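Local coordinates for catechol 1,2-dioxygenase (Acinetobacter sp., PDB 1DLT), which catalyses the iron(III)-dependent intradiol cleavage of catechol by dioxygen to cis,cis-muconate, the first step of catechol breakdown through the beta-ketoadipate pathway, at residues N220-I225 / Q240-G245; V153-A158 / I225-S230. All blocks are in the same frame, centred on the assembly; numbering follows the deposited sequence.

Contact 1 of 2, residues N220-I225 / Q240-G245. With FE (Fe (III) ion), chain C; CAQ (catechol), chain D.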
ATOM      1  N   ASN A 220       8.143 -13.086 -14.172  1.00 15.60           N
ATOM      2  CA  ASN A 220       7.622 -14.329 -14.740  1.00 15.74           C
ATOM      3  C   ASN A 220       7.651 -15.541 -13.858  1.00 16.27           C
ATOM      4  O   ASN A 220       8.525 -15.707 -12.994  1.00 16.71           O
ATOM      5  CB  ASN A 220       8.380 -14.687 -16.003  1.00 17.00           C
ATOM      6  CG  ASN A 220       8.318 -13.584 -17.043  1.00 19.46           C
ATOM      7  OD1 ASN A 220       7.242 -13.165 -17.475  1.00 20.15           O
ATOM      8  ND2 ASN A 220       9.476 -13.096 -17.430  1.00 19.92           N
ATOM      9  N   ARG A 221       6.681 -16.414 -14.093  1.00 15.45           N
ATOM     10  CA  ARG A 221       6.602 -17.671 -13.368  1.00 13.90           C
ATOM     11  C   ARG A 221       6.628 -18.793 -14.386  1.00 13.09           C
ATOM     12  O   ARG A 221       6.135 -18.630 -15.512  1.00 12.98           O
ATOM     13  CB  ARG A 221       5.294 -17.789 -12.575  1.00 12.16           C
ATOM     14  CG  ARG A 221       5.104 -16.718 -11.495  1.00 14.31           C
ATOM     15  CD  ARG A 221       4.390 -17.336 -10.325  1.00 14.43           C
ATOM     16  NE  ARG A 221       5.246 -18.410  -9.832  1.00 20.64           N
ATOM     17  CZ  ARG A 221       4.816 -19.480  -9.180  1.00 22.94           C
ATOM     18  NH1 ARG A 221       3.513 -19.620  -8.956  1.00 24.18           N
ATOM     19  NH2 ARG A 221       5.683 -20.413  -8.775  1.00 24.86           N
ATOM     20  N   PRO A 222       7.247 -19.925 -14.026  1.00 12.77           N
ATOM     21  CA  PRO A 222       7.282 -21.067 -14.953  1.00 13.02           C
ATOM     22  C   PRO A 222       5.852 -21.623 -15.042  1.00 13.06           C
ATOM     23  O   PRO A 222       5.008 -21.309 -14.182  1.00 13.31           O
ATOM     24  CB  PRO A 222       8.224 -22.045 -14.245  1.00 13.75           C
ATOM     25  CG  PRO A 222       7.983 -21.708 -12.754  1.00 14.35           C
ATOM     26  CD  PRO A 222       8.030 -20.206 -12.802  1.00 12.21           C
ATOM     27  N   ALA A 223       5.567 -22.425 -16.063  1.00 12.46           N
ATOM     28  CA  ALA A 223       4.246 -23.042 -16.190  1.00 12.54           C
ATOM     29  C   ALA A 223       4.064 -23.918 -14.932  1.00 12.64           C
ATOM     30  O   ALA A 223       4.954 -24.703 -14.570  1.00 11.51           O
ATOM     31  CB  ALA A 223       4.179 -23.891 -17.454  1.00 13.24           C
ATOM     32  N   HIS A 224       2.919 -23.768 -14.263  1.00 12.07           N
ATOM     33  CA  HIS A 224       2.685 -24.506 -13.032  1.00 12.12           C
ATOM     34  C   HIS A 224       1.210 -24.772 -12.769  1.00 11.97           C
ATOM     35  O   HIS A 224       0.315 -24.132 -13.341  1.00 11.48           O
ATOM     36  CB  HIS A 224       3.244 -23.740 -11.839  1.00 10.91           C
ATOM     37  CG  HIS A 224       2.614 -22.404 -11.662  1.00 11.29           C
ATOM     38  ND1 HIS A 224       2.905 -21.337 -12.479  1.00 12.09           N
ATOM     39  CD2 HIS A 224       1.625 -21.992 -10.840  1.00 11.96           C
ATOM     40  CE1 HIS A 224       2.126 -20.318 -12.173  1.00 12.50           C
ATOM     41  NE2 HIS A 224       1.337 -20.692 -11.178  1.00 16.88           N
ATOM     42  N   ILE A 225       0.982 -25.724 -11.875  1.00 11.61           N
ATOM     43  CA  ILE A 225      -0.365 -26.123 -11.515  1.00 12.22           C
ATOM     44  C   ILE A 225      -0.499 -26.123 -10.001  1.00 12.08           C
ATOM     45  O   ILE A 225       0.310 -26.732  -9.304  1.00 12.59           O
ATOM     46  CB  ILE A 225      -0.676 -27.522 -12.058  1.00 11.44           C
ATOM     47  CG1 ILE A 225      -0.490 -27.510 -13.580  1.00 12.95           C
ATOM     48  CG2 ILE A 225      -2.129 -27.911 -11.674  1.00 12.46           C
ATOM     49  CD1 ILE A 225      -0.656 -28.869 -14.309  1.00 13.83           C
ATOM     50  N   GLN A 240       2.349 -26.865  -5.330  1.00 15.89           N
ATOM     51  CA  GLN A 240       2.266 -26.667  -6.783  1.00 16.75           C
ATOM     52  C   GLN A 240       3.235 -27.622  -7.454  1.00 17.79           C
ATOM     53  O   GLN A 240       4.104 -28.197  -6.787  1.00 20.13           O
ATOM     54  CB  GLN A 240       2.734 -25.282  -7.194  1.00 16.35           C
ATOM     55  CG  GLN A 240       1.954 -24.087  -6.728  1.00 18.98           C
ATOM     56  CD  GLN A 240       2.659 -22.809  -7.188  1.00 20.19           C
ATOM     57  OE1 GLN A 240       3.235 -22.799  -8.264  1.00 21.08           O
ATOM     58  NE2 GLN A 240       2.601 -21.735  -6.388  1.00 20.01           N
ATOM     59  N   ILE A 241       3.075 -27.798  -8.766  1.00 16.92           N
ATOM     60  CA  ILE A 241       4.018 -28.585  -9.555  1.00 16.98           C
ATOM     61  C   ILE A 241       4.375 -27.696 -10.745  1.00 17.45           C
ATOM     62  O   ILE A 241       3.537 -26.906 -11.205  1.00 16.50           O
ATOM     63  CB  ILE A 241       3.469 -29.937 -10.011  1.00 15.15           C
ATOM     64  CG1 ILE A 241       2.183 -29.770 -10.821  1.00 14.50           C
ATOM     65  CG2 ILE A 241       3.319 -30.809  -8.801  1.00 17.00           C
ATOM     66  CD1 ILE A 241       1.549 -31.076 -11.268  1.00 13.63           C
ATOM     67  N   ASN A 242       5.644 -27.764 -11.160  1.00 18.48           N
ATOM     68  CA  ASN A 242       6.174 -26.974 -12.265  1.00 20.04           C
ATOM     69  C   ASN A 242       6.433 -27.941 -13.388  1.00 19.05           C
ATOM     70  O   ASN A 242       6.920 -29.038 -13.145  1.00 17.96           O
ATOM     71  CB  ASN A 242       7.521 -26.333 -11.903  1.00 25.70           C
ATOM     72  CG  ASN A 242       7.439 -25.503 -10.679  1.00 30.91           C
ATOM     73  OD1 ASN A 242       6.753 -24.489 -10.670  1.00 37.04           O
ATOM     74  ND2 ASN A 242       8.109 -25.932  -9.610  1.00 33.76           N
ATOM     75  N   VAL A 243       6.105 -27.528 -14.609  1.00 18.86           N
ATOM     76  CA  VAL A 243       6.336 -28.360 -15.776  1.00 19.07           C
ATOM     77  C   VAL A 243       7.846 -28.360 -16.005  1.00 19.97           C
ATOM     78  O   VAL A 243       8.484 -27.294 -16.120  1.00 19.42           O
ATOM     79  CB  VAL A 243       5.599 -27.796 -17.027  1.00 19.80           C
ATOM     80  CG1 VAL A 243       5.895 -28.663 -18.218  1.00 19.81           C
ATOM     81  CG2 VAL A 243       4.075 -27.734 -16.758  1.00 17.16           C
ATOM     82  N   ALA A 244       8.431 -29.554 -16.037  1.00 19.45           N
ATOM     83  CA  ALA A 244       9.866 -29.653 -16.233  1.00 20.66           C
ATOM     84  C   ALA A 244      10.281 -29.058 -17.594  1.00 20.90           C
ATOM     85  O   ALA A 244       9.551 -29.129 -18.600  1.00 20.03           O
ATOM     86  CB  ALA A 244      10.329 -31.135 -16.096  1.00 19.89           C
ATOM     87  N   GLY A 245      11.453 -28.434 -17.601  1.00 21.49           N
ATOM     88  CA  GLY A 245      11.955 -27.847 -18.824  1.00 23.08           C
ATOM     89  C   GLY A 245      11.611 -26.382 -18.979  1.00 23.70           C
ATOM     90  O   GLY A 245      12.180 -25.726 -19.841  1.00 25.52           O
TER
HETATM   91 FE    FE C 400      -0.296 -19.663 -10.251  1.00 18.72          FE
HETATM   92  C1  CAQ D 401       1.865 -15.477  -8.059  0.65 17.69           C
HETATM   93  C2  CAQ D 401       1.889 -16.889  -7.836  0.65 16.81           C
HETATM   94  C3  CAQ D 401       1.336 -17.746  -8.776  0.65 17.19           C
HETATM   95  O3  CAQ D 401       1.353 -19.106  -8.563  0.65 17.65           O
HETATM   96  C4  CAQ D 401       0.768 -17.246  -9.934  0.65 16.83           C
HETATM   97  O4  CAQ D 401       0.231 -18.109 -10.856  0.65 19.89           O
HETATM   98  C5  CAQ D 401       0.733 -15.889 -10.171  0.65 17.97           C
HETATM   99  C6  CAQ D 401       1.296 -14.983  -9.212  0.65 18.25           C
HETATM  100  O   HOH W   1      -0.826 -17.561  -9.159  0.35  5.54           O
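The mouth of a beta hairpin forms one wall of the ferric site: His224, where strand 224-230 sets out, faces Asn242 near the end of strand 237-243 as an antiparallel non-hydrogen-bonded pair, and the next pair, Ile225 with Ile241, is hydrogen-bonded. In that second pair the two backbones exchange bonds both ways, Ile225 N to Ile241 O (2.9 Å) and Ile241 N to Ile225 O (3.0 Å), while CB of Ile225 rests against CG1 of Ile241. Val243 N continues the ladder to Ala223 O, and beside it the short CB of Ala223 meets CG2 of Val243.

The polar work is done on the face bearing His224 and Asn242. CG of His224 sits between the backbone N and the carbonyl carbon (chi1 61°), which turns the ring back over its own chain; ND1 gives a nearly straight, in-plane bond to Pro222 O (2.7 Å) and NE2 binds the iron at 2.1 Å. An imidazole suits this place because it can donate from one nitrogen while ligating from the other, and the second-shell carbonyl fixes the rotation of the ring.

Arg221 bends at chi2 and chi3 to bring NH1 above the rim of one imidazole face. NH1 donates to Gln240 OE1 (3.3 Å), a bond tilted from both the guanidinium and the carbonyl plane; NH2 adds a weaker one and forms a salt bridge with Asp252. NE2 of Gln240 donates to Ile105 O, consistent with OE1 facing Arg221. The guanidinium edge also brings NH1 to catechol O3, at a modelled distance too short to take literally. Two histidines and Tyr164 holding an iron chelated by both catechol oxygens, with an arginine beside the substrate, make up the active site of the intradiol dioxygenases.

Contact 2 of 2, residues V153-A158 / I225-S230. With FE (Fe (III) ion), chain C; CAQ (catechol), chain D.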
ATOM      1  N   VAL A 153      -8.969 -32.923  -3.628  1.00 16.82           N
ATOM      2  CA  VAL A 153      -7.852 -32.340  -4.366  1.00 15.38           C
ATOM      3  C   VAL A 153      -8.369 -31.133  -5.166  1.00 14.89           C
ATOM      4  O   VAL A 153      -9.209 -31.289  -6.061  1.00 17.03           O
ATOM      5  CB  VAL A 153      -7.222 -33.391  -5.319  1.00 13.83           C
ATOM      6  CG1 VAL A 153      -6.003 -32.813  -6.013  1.00 12.84           C
ATOM      7  CG2 VAL A 153      -6.845 -34.650  -4.526  1.00 14.98           C
ATOM      8  N   GLU A 154      -7.924 -29.932  -4.813  1.00 11.53           N
ATOM      9  CA  GLU A 154      -8.345 -28.766  -5.554  1.00 13.13           C
ATOM     10  C   GLU A 154      -7.210 -28.353  -6.502  1.00 13.75           C
ATOM     11  O   GLU A 154      -6.071 -28.228  -6.087  1.00 15.21           O
ATOM     12  CB  GLU A 154      -8.687 -27.637  -4.603  1.00 13.16           C
ATOM     13  CG  GLU A 154      -9.772 -28.042  -3.664  1.00 13.68           C
ATOM     14  CD  GLU A 154     -10.163 -26.933  -2.752  1.00 14.80           C
ATOM     15  OE1 GLU A 154     -10.664 -25.911  -3.263  1.00 15.84           O
ATOM     16  OE2 GLU A 154      -9.973 -27.102  -1.529  1.00 15.66           O
ATOM     17  N   ILE A 155      -7.537 -28.143  -7.769  1.00 12.63           N
ATOM     18  CA  ILE A 155      -6.554 -27.797  -8.767  1.00 12.30           C
ATOM     19  C   ILE A 155      -6.959 -26.584  -9.595  1.00 13.73           C
ATOM     20  O   ILE A 155      -8.090 -26.485 -10.070  1.00 15.38           O
ATOM     21  CB  ILE A 155      -6.339 -28.971  -9.749  1.00 12.54           C
ATOM     22  CG1 ILE A 155      -5.996 -30.236  -8.958  1.00 13.17           C
ATOM     23  CG2 ILE A 155      -5.207 -28.656 -10.735  1.00 10.37           C
ATOM     24  CD1 ILE A 155      -5.676 -31.442  -9.829  1.00 13.28           C
ATOM     25  N   TRP A 156      -6.045 -25.645  -9.762  1.00 12.45           N
ATOM     26  CA  TRP A 156      -6.344 -24.503 -10.600  1.00 13.59           C
ATOM     27  C   TRP A 156      -5.066 -24.135 -11.322  1.00 14.15           C
ATOM     28  O   TRP A 156      -3.976 -24.338 -10.807  1.00 13.12           O
ATOM     29  CB  TRP A 156      -6.914 -23.327  -9.787  1.00 12.25           C
ATOM     30  CG  TRP A 156      -6.029 -22.675  -8.716  1.00 11.43           C
ATOM     31  CD1 TRP A 156      -5.422 -21.444  -8.786  1.00 13.74           C
ATOM     32  CD2 TRP A 156      -5.721 -23.192  -7.403  1.00 13.25           C
ATOM     33  NE1 TRP A 156      -4.761 -21.165  -7.597  1.00 13.60           N
ATOM     34  CE2 TRP A 156      -4.929 -22.217  -6.739  1.00 12.89           C
ATOM     35  CE3 TRP A 156      -6.036 -24.383  -6.725  1.00 14.05           C
ATOM     36  CZ2 TRP A 156      -4.456 -22.397  -5.451  1.00 14.38           C
ATOM     37  CZ3 TRP A 156      -5.559 -24.561  -5.435  1.00 13.83           C
ATOM     38  CH2 TRP A 156      -4.776 -23.573  -4.812  1.00 14.35           C
ATOM     39  N   HIS A 157      -5.204 -23.638 -12.542  1.00 14.57           N
ATOM     40  CA  HIS A 157      -4.031 -23.247 -13.320  1.00 15.49           C
ATOM     41  C   HIS A 157      -4.453 -22.288 -14.441  1.00 14.79           C
ATOM     42  O   HIS A 157      -5.641 -22.010 -14.616  1.00 14.50           O
ATOM     43  CB  HIS A 157      -3.346 -24.503 -13.867  1.00 13.55           C
ATOM     44  CG  HIS A 157      -4.153 -25.239 -14.891  1.00 15.59           C
ATOM     45  ND1 HIS A 157      -4.261 -24.822 -16.204  1.00 16.34           N
ATOM     46  CD2 HIS A 157      -4.854 -26.396 -14.804  1.00 16.64           C
ATOM     47  CE1 HIS A 157      -4.988 -25.693 -16.881  1.00 17.74           C
ATOM     48  NE2 HIS A 157      -5.363 -26.658 -16.056  1.00 17.65           N
ATOM     49  N   ALA A 158      -3.475 -21.782 -15.182  1.00 14.62           N
ATOM     50  CA  ALA A 158      -3.723 -20.833 -16.253  1.00 14.94           C
ATOM     51  C   ALA A 158      -3.841 -21.522 -17.606  1.00 15.16           C
ATOM     52  O   ALA A 158      -3.528 -22.710 -17.728  1.00 14.40           O
ATOM     53  CB  ALA A 158      -2.590 -19.813 -16.287  1.00 13.40           C
ATOM     54  N   ILE A 225       0.982 -25.724 -11.875  1.00 11.61           N
ATOM     55  CA  ILE A 225      -0.365 -26.123 -11.515  1.00 12.22           C
ATOM     56  C   ILE A 225      -0.499 -26.123 -10.001  1.00 12.08           C
ATOM     57  O   ILE A 225       0.310 -26.732  -9.304  1.00 12.59           O
ATOM     58  CB  ILE A 225      -0.676 -27.522 -12.058  1.00 11.44           C
ATOM     59  CG1 ILE A 225      -0.490 -27.510 -13.580  1.00 12.95           C
ATOM     60  CG2 ILE A 225      -2.129 -27.911 -11.674  1.00 12.46           C
ATOM     61  CD1 ILE A 225      -0.656 -28.869 -14.309  1.00 13.83           C
ATOM     62  N   HIS A 226      -1.519 -25.438  -9.509  1.00 12.42           N
ATOM     63  CA  HIS A 226      -1.768 -25.308  -8.082  1.00 14.03           C
ATOM     64  C   HIS A 226      -2.568 -26.483  -7.494  1.00 15.39           C
ATOM     65  O   HIS A 226      -3.416 -27.075  -8.175  1.00 14.85           O
ATOM     66  CB  HIS A 226      -2.557 -24.033  -7.823  1.00 12.70           C
ATOM     67  CG  HIS A 226      -1.802 -22.777  -8.083  1.00 14.24           C
ATOM     68  ND1 HIS A 226      -1.058 -22.147  -7.108  1.00 13.04           N
ATOM     69  CD2 HIS A 226      -1.695 -22.015  -9.194  1.00 11.71           C
ATOM     70  CE1 HIS A 226      -0.529 -21.044  -7.611  1.00 12.21           C
ATOM     71  NE2 HIS A 226      -0.900 -20.944  -8.872  1.00 13.22           N
ATOM     72  N   TYR A 227      -2.299 -26.777  -6.222  1.00 15.30           N
ATOM     73  CA  TYR A 227      -2.986 -27.819  -5.493  1.00 15.28           C
ATOM     74  C   TYR A 227      -3.294 -27.411  -4.053  1.00 15.64           C
ATOM     75  O   TYR A 227      -2.498 -26.758  -3.397  1.00 13.77           O
ATOM     76  CB  TYR A 227      -2.135 -29.106  -5.336  1.00 15.65           C
ATOM     77  CG  TYR A 227      -1.978 -30.029  -6.517  1.00 14.37           C
ATOM     78  CD1 TYR A 227      -1.008 -29.799  -7.488  1.00 15.72           C
ATOM     79  CD2 TYR A 227      -2.775 -31.164  -6.635  1.00 14.78           C
ATOM     80  CE1 TYR A 227      -0.829 -30.694  -8.545  1.00 18.07           C
ATOM     81  CE2 TYR A 227      -2.609 -32.063  -7.689  1.00 16.74           C
ATOM     82  CZ  TYR A 227      -1.632 -31.821  -8.632  1.00 17.23           C
ATOM     83  OH  TYR A 227      -1.400 -32.722  -9.633  1.00 18.37           O
ATOM     84  N   PHE A 228      -4.470 -27.819  -3.600  1.00 16.43           N
ATOM     85  CA  PHE A 228      -4.878 -27.755  -2.204  1.00 15.78           C
ATOM     86  C   PHE A 228      -5.311 -29.215  -2.006  1.00 16.66           C
ATOM     87  O   PHE A 228      -6.038 -29.763  -2.852  1.00 16.92           O
ATOM     88  CB  PHE A 228      -6.082 -26.943  -1.973  1.00 14.65           C
ATOM     89  CG  PHE A 228      -5.895 -25.505  -1.613  1.00 15.55           C
ATOM     90  CD1 PHE A 228      -4.719 -25.014  -0.983  1.00 15.26           C
ATOM     91  CD2 PHE A 228      -6.933 -24.636  -1.827  1.00 15.66           C
ATOM     92  CE1 PHE A 228      -4.665 -23.637  -0.580  1.00 16.29           C
ATOM     93  CE2 PHE A 228      -6.888 -23.297  -1.437  1.00 14.92           C
ATOM     94  CZ  PHE A 228      -5.751 -22.799  -0.807  1.00 13.41           C
ATOM     95  N   VAL A 229      -4.842 -29.878  -0.969  1.00 15.80           N
ATOM     96  CA  VAL A 229      -5.327 -31.214  -0.692  1.00 17.39           C
ATOM     97  C   VAL A 229      -5.724 -31.208   0.789  1.00 18.87           C
ATOM     98  O   VAL A 229      -4.935 -30.796   1.661  1.00 18.17           O
ATOM     99  CB  VAL A 229      -4.259 -32.306  -0.925  1.00 17.69           C
ATOM    100  CG1 VAL A 229      -4.876 -33.684  -0.734  1.00 15.10           C
ATOM    101  CG2 VAL A 229      -3.714 -32.194  -2.323  1.00 18.88           C
ATOM    102  N   SER A 230      -6.968 -31.606   1.061  1.00 18.99           N
ATOM    103  CA  SER A 230      -7.435 -31.708   2.440  1.00 20.83           C
ATOM    104  C   SER A 230      -8.137 -33.058   2.660  1.00 21.25           C
ATOM    105  O   SER A 230      -8.724 -33.634   1.728  1.00 22.44           O
ATOM    106  CB  SER A 230      -8.368 -30.549   2.784  1.00 20.62           C
ATOM    107  OG  SER A 230      -9.447 -30.507   1.899  1.00 22.98           O
TER
HETATM  108 FE    FE C 400      -0.296 -19.663 -10.251  1.00 18.72          FE
HETATM  109  C1  CAQ D 401       1.865 -15.477  -8.059  0.65 17.69           C
HETATM  110  C2  CAQ D 401       1.889 -16.889  -7.836  0.65 16.81           C
HETATM  111  C3  CAQ D 401       1.336 -17.746  -8.776  0.65 17.19           C
HETATM  112  O3  CAQ D 401       1.353 -19.106  -8.563  0.65 17.65           O
HETATM  113  C4  CAQ D 401       0.768 -17.246  -9.934  0.65 16.83           C
HETATM  114  O4  CAQ D 401       0.231 -18.109 -10.856  0.65 19.89           O
HETATM  115  C5  CAQ D 401       0.733 -15.889 -10.171  0.65 17.97           C
HETATM  116  C6  CAQ D 401       1.296 -14.983  -9.212  0.65 18.25           C
HETATM  117  O   HOH W   2      -8.661 -29.002  -0.448  1.00 21.25           O
HETATM  118  O   HOH W   1      -0.826 -17.561  -9.159  0.35  5.54           O
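The indole of Trp156 lies like a lid on His226. CB of the histidine bulges into the middle of the six-membered ring, 3.3 Å from its centroid, in a CH-pi contact, and the imidazole slides out beneath the five-membered ring as an offset stack with planes only 7° apart. A chi1 of 63° swings the indole of Trp156 toward the neighbouring strand. A broad, flat indole suits this place: it covers both the CB and the ring of His226, whose NE2 binds the iron at 2.0 Å, and probably limits how far that ring can tip. The far end of the indole then runs into Phe228: its edge, led by CH2, points over the centre of the phenyl face, with planes at 58°. Tyr110 closes on both aromatics edge-to-face.

These strands, 152-157 and 224-230, are antiparallel neighbours in the sheet of the catalytic beta domain, with Glu154 and Phe228 paired through two backbone bonds, the shorter running from Glu154 N to Phe228 O (2.7 Å). On this same face, water 2 spans the strands, donating to Glu154 OE2 and accepting from Ser230 OG, while Glu154 OE1 bonds to Tyr110.

On the face that bears Val153, Ile155, Ile225 and Tyr227, aliphatic branches pack against the phenol. Tyr227 lies alongside Val153 and Ile155: CG1 of Val153 abuts its ring edge near CD2 (3.7 Å), while CD1 of Ile155 fits against CE2. The phenol suits a core position here because its OH bonds to Tyr190. Farther along, CG2 of Ile155 pushes into CG2 of Ile225 at 3.3 Å, a tight fit between branched side chains.

In the fold
Strand 224-230 is common to both contacts: its start pairs with strand 237-243 in contact 1 and its middle residues with strand 152-157 in contact 2, so it runs between these two neighbours in one mixed sheet. The centres are 13 Å apart, and Ile225 belongs to both. Along the chain, 153-158 comes first, followed by 220-225, 225-230 and 240-245; contact 1 joins a local hairpin, contact 2 bridges 66 intervening residues. Each contributes one histidine ligand; Tyr164 supplies the third protein ligand in this catechol complex, while Tyr200, also an iron ligand of this enzyme, is not bound here. Gln240 NE2 touches His226 CE1 at 3.4 Å, so the two contacts also pack beside the metal.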